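Side-chain contact in hypothetical protein yibA (Escherichia coli, PDB 1OYZ), which is of unknown function but contains HEAT repeats and may have oxidoreductase activity: residues N235-D240 / Y262-N267. Residues are numbered along the deposited sequence; the frame is centred on the assembly and turned at random.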
loop_
_atom_site.group_PDB
_atom_site.type_symbol
_atom_site.label_atom_id
_atom_site.label_comp_id
_atom_site.label_asym_id
_atom_site.label_seq_id
_atom_site.Cartn_x
_atom_site.Cartn_y
_atom_site.Cartn_z
ATOM N N ASN A 235 11.334 -14.362 -23.745
ATOM C CA ASN A 235 10.423 -14.297 -24.869
ATOM C C ASN A 235 9.353 -13.240 -24.559
ATOM O O ASN A 235 8.953 -12.458 -25.422
ATOM C CB ASN A 235 9.786 -15.662 -25.066
ATOM C CG ASN A 235 9.377 -15.892 -26.482
ATOM O OD1 ASN A 235 10.229 -16.024 -27.367
ATOM N ND2 ASN A 235 8.065 -15.938 -26.727
ATOM N N THR A 236 8.896 -13.249 -23.312
ATOM C CA THR A 236 7.930 -12.284 -22.794
ATOM C C THR A 236 8.741 -11.449 -21.796
ATOM O O THR A 236 9.238 -11.981 -20.808
ATOM C CB THR A 236 6.781 -12.977 -22.016
ATOM O OG1 THR A 236 6.093 -13.891 -22.879
ATOM C CG2 THR A 236 5.818 -11.944 -21.472
ATOM N N VAL A 237 8.871 -10.153 -22.056
ATOM C CA VAL A 237 9.650 -9.254 -21.210
ATOM C C VAL A 237 8.751 -8.221 -20.532
ATOM O O VAL A 237 7.758 -7.805 -21.118
ATOM C CB VAL A 237 10.726 -8.507 -22.076
ATOM C CG1 VAL A 237 11.489 -7.472 -21.228
ATOM C CG2 VAL A 237 11.696 -9.524 -22.698
ATOM N N TYR A 238 9.106 -7.815 -19.305
ATOM C CA TYR A 238 8.350 -6.808 -18.539
ATOM C C TYR A 238 8.768 -5.408 -18.957
ATOM O O TYR A 238 9.969 -5.089 -19.025
ATOM C CB TYR A 238 8.605 -6.953 -17.035
ATOM C CG TYR A 238 7.834 -8.082 -16.390
ATOM C CD1 TYR A 238 6.455 -7.976 -16.183
ATOM C CD2 TYR A 238 8.467 -9.261 -16.022
ATOM C CE1 TYR A 238 5.726 -9.021 -15.633
ATOM C CE2 TYR A 238 7.743 -10.329 -15.460
ATOM C CZ TYR A 238 6.373 -10.199 -15.278
ATOM O OH TYR A 238 5.645 -11.253 -14.787
ATOM N N ASP A 239 7.776 -4.571 -19.220
ATOM C CA ASP A 239 8.024 -3.215 -19.640
ATOM C C ASP A 239 8.902 -2.452 -18.669
ATOM O O ASP A 239 9.778 -1.684 -19.077
ATOM C CB ASP A 239 6.684 -2.520 -19.864
ATOM C CG ASP A 239 6.040 -2.922 -21.190
ATOM O OD1 ASP A 239 6.408 -3.969 -21.750
ATOM O OD2 ASP A 239 5.164 -2.183 -21.665
ATOM N N ASP A 240 8.660 -2.672 -17.385
ATOM C CA ASP A 240 9.448 -2.050 -16.330
ATOM C C ASP A 240 10.942 -2.476 -16.460
ATOM O O ASP A 240 11.829 -1.695 -16.160
ATOM C CB ASP A 240 8.931 -2.497 -14.939
ATOM C CG ASP A 240 7.661 -1.736 -14.467
ATOM O OD1 ASP A 240 7.752 -0.534 -14.173
ATOM O OD2 ASP A 240 6.575 -2.351 -14.373
ATOM N N TYR A 262 14.326 -5.675 -33.136
ATOM C CA TYR A 262 13.815 -6.511 -34.219
ATOM C C TYR A 262 12.994 -7.687 -33.722
ATOM O O TYR A 262 12.455 -8.460 -34.518
ATOM C CB TYR A 262 14.979 -7.045 -35.068
ATOM C CG TYR A 262 15.970 -5.981 -35.476
ATOM C CD1 TYR A 262 16.966 -5.554 -34.591
ATOM C CD2 TYR A 262 15.880 -5.351 -36.722
ATOM C CE1 TYR A 262 17.849 -4.524 -34.935
ATOM C CE2 TYR A 262 16.752 -4.324 -37.075
ATOM C CZ TYR A 262 17.731 -3.913 -36.175
ATOM O OH TYR A 262 18.570 -2.881 -36.512
ATOM N N LYS A 263 12.896 -7.806 -32.407
ATOM C CA LYS A 263 12.185 -8.898 -31.767
ATOM C C LYS A 263 10.738 -8.599 -31.380
ATOM O O LYS A 263 9.898 -9.485 -31.409
ATOM C CB LYS A 263 12.982 -9.344 -30.530
ATOM C CG LYS A 263 12.474 -10.590 -29.832
ATOM C CD LYS A 263 13.397 -10.996 -28.677
ATOM C CE LYS A 263 12.900 -12.276 -28.004
ATOM N NZ LYS A 263 13.842 -12.838 -26.991
ATOM N N PHE A 264 10.444 -7.358 -31.029
ATOM C CA PHE A 264 9.090 -6.982 -30.603
ATOM C C PHE A 264 8.441 -5.998 -31.584
ATOM O O PHE A 264 9.055 -5.006 -31.982
ATOM C CB PHE A 264 9.172 -6.365 -29.204
ATOM C CG PHE A 264 9.729 -7.309 -28.158
ATOM C CD1 PHE A 264 8.881 -8.145 -27.429
ATOM C CD2 PHE A 264 11.100 -7.390 -27.930
ATOM C CE1 PHE A 264 9.393 -9.044 -26.493
ATOM C CE2 PHE A 264 11.617 -8.280 -27.002
ATOM C CZ PHE A 264 10.769 -9.114 -26.277
ATOM N N ASP A 265 7.194 -6.256 -31.960
ATOM C CA ASP A 265 6.506 -5.381 -32.908
ATOM C C ASP A 265 6.528 -3.916 -32.515
ATOM O O ASP A 265 6.827 -3.064 -33.337
ATOM C CB ASP A 265 5.073 -5.861 -33.125
ATOM C CG ASP A 265 5.019 -7.161 -33.907
ATOM O OD1 ASP A 265 5.618 -7.202 -35.001
ATOM O OD2 ASP A 265 4.388 -8.134 -33.432
ATOM N N ASP A 266 6.219 -3.612 -31.266
ATOM C CA ASP A 266 6.257 -2.220 -30.814
ATOM C C ASP A 266 7.511 -2.027 -29.968
ATOM O O ASP A 266 7.488 -2.241 -28.760
ATOM C CB ASP A 266 5.042 -1.914 -29.962
ATOM C CG ASP A 266 4.844 -2.945 -28.884
ATOM O OD1 ASP A 266 4.101 -2.661 -27.918
ATOM O OD2 ASP A 266 5.436 -4.052 -29.015
ATOM N N ASN A 267 8.596 -1.600 -30.593
ATOM C CA ASN A 267 9.851 -1.424 -29.872
ATOM C C ASN A 267 10.140 0.000 -29.431
ATOM O O ASN A 267 11.284 0.343 -29.120
ATOM C CB ASN A 267 10.992 -1.917 -30.750
ATOM C CG ASN A 267 10.904 -1.355 -32.153
ATOM O OD1 ASN A 267 10.417 -0.241 -32.333
ATOM N ND2 ASN A 267 11.376 -2.112 -33.147
#
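Phe-264 reaches from the loop between helices 254-261 and 268-277 to the residues just before helix 239-248. Its CB points toward those residues. CG stands anti to the carbonyl carbon, chi1 -61°, and carries the ring on in that direction. CB and CG stay back from the other segment, so the far end of the ring does the touching. CE1 of Phe-264 lies 3.6 Å from the backbone O of Asn-235. CZ of Phe-264 comes to 3.7 Å from CG2 of Val-237. The same CZ of Phe-264 is 3.9 Å from O of Asn-235. Both partners approach the ring obliquely.

The CG2 methyl of Val-237 is placed by chi1 176°, which sets CG1 anti to the backbone N and CG2 beside it. The valine and phenylalanine side chains lie nearly perpendicular. Phe-264 also touches Ile-270 of helix 268-277.

Lys-263 runs alongside in a fully extended chain. NZ of Lys-263 ends 4.3 Å from CA of Asn-235 and makes a weak hydrogen bond to O of Lys-234.

The contact joins two inter-helix loops near the C-terminal end of this helical-repeat protein, at its surface. No hydrogen bond or salt bridge crosses between the two segments. Their contact is therefore mainly van der Waals, with CG2 of Val-237 and O of Asn-235 against the ring end. The weak Lys-263 to Lys-234 bond adds a polar tie just outside it.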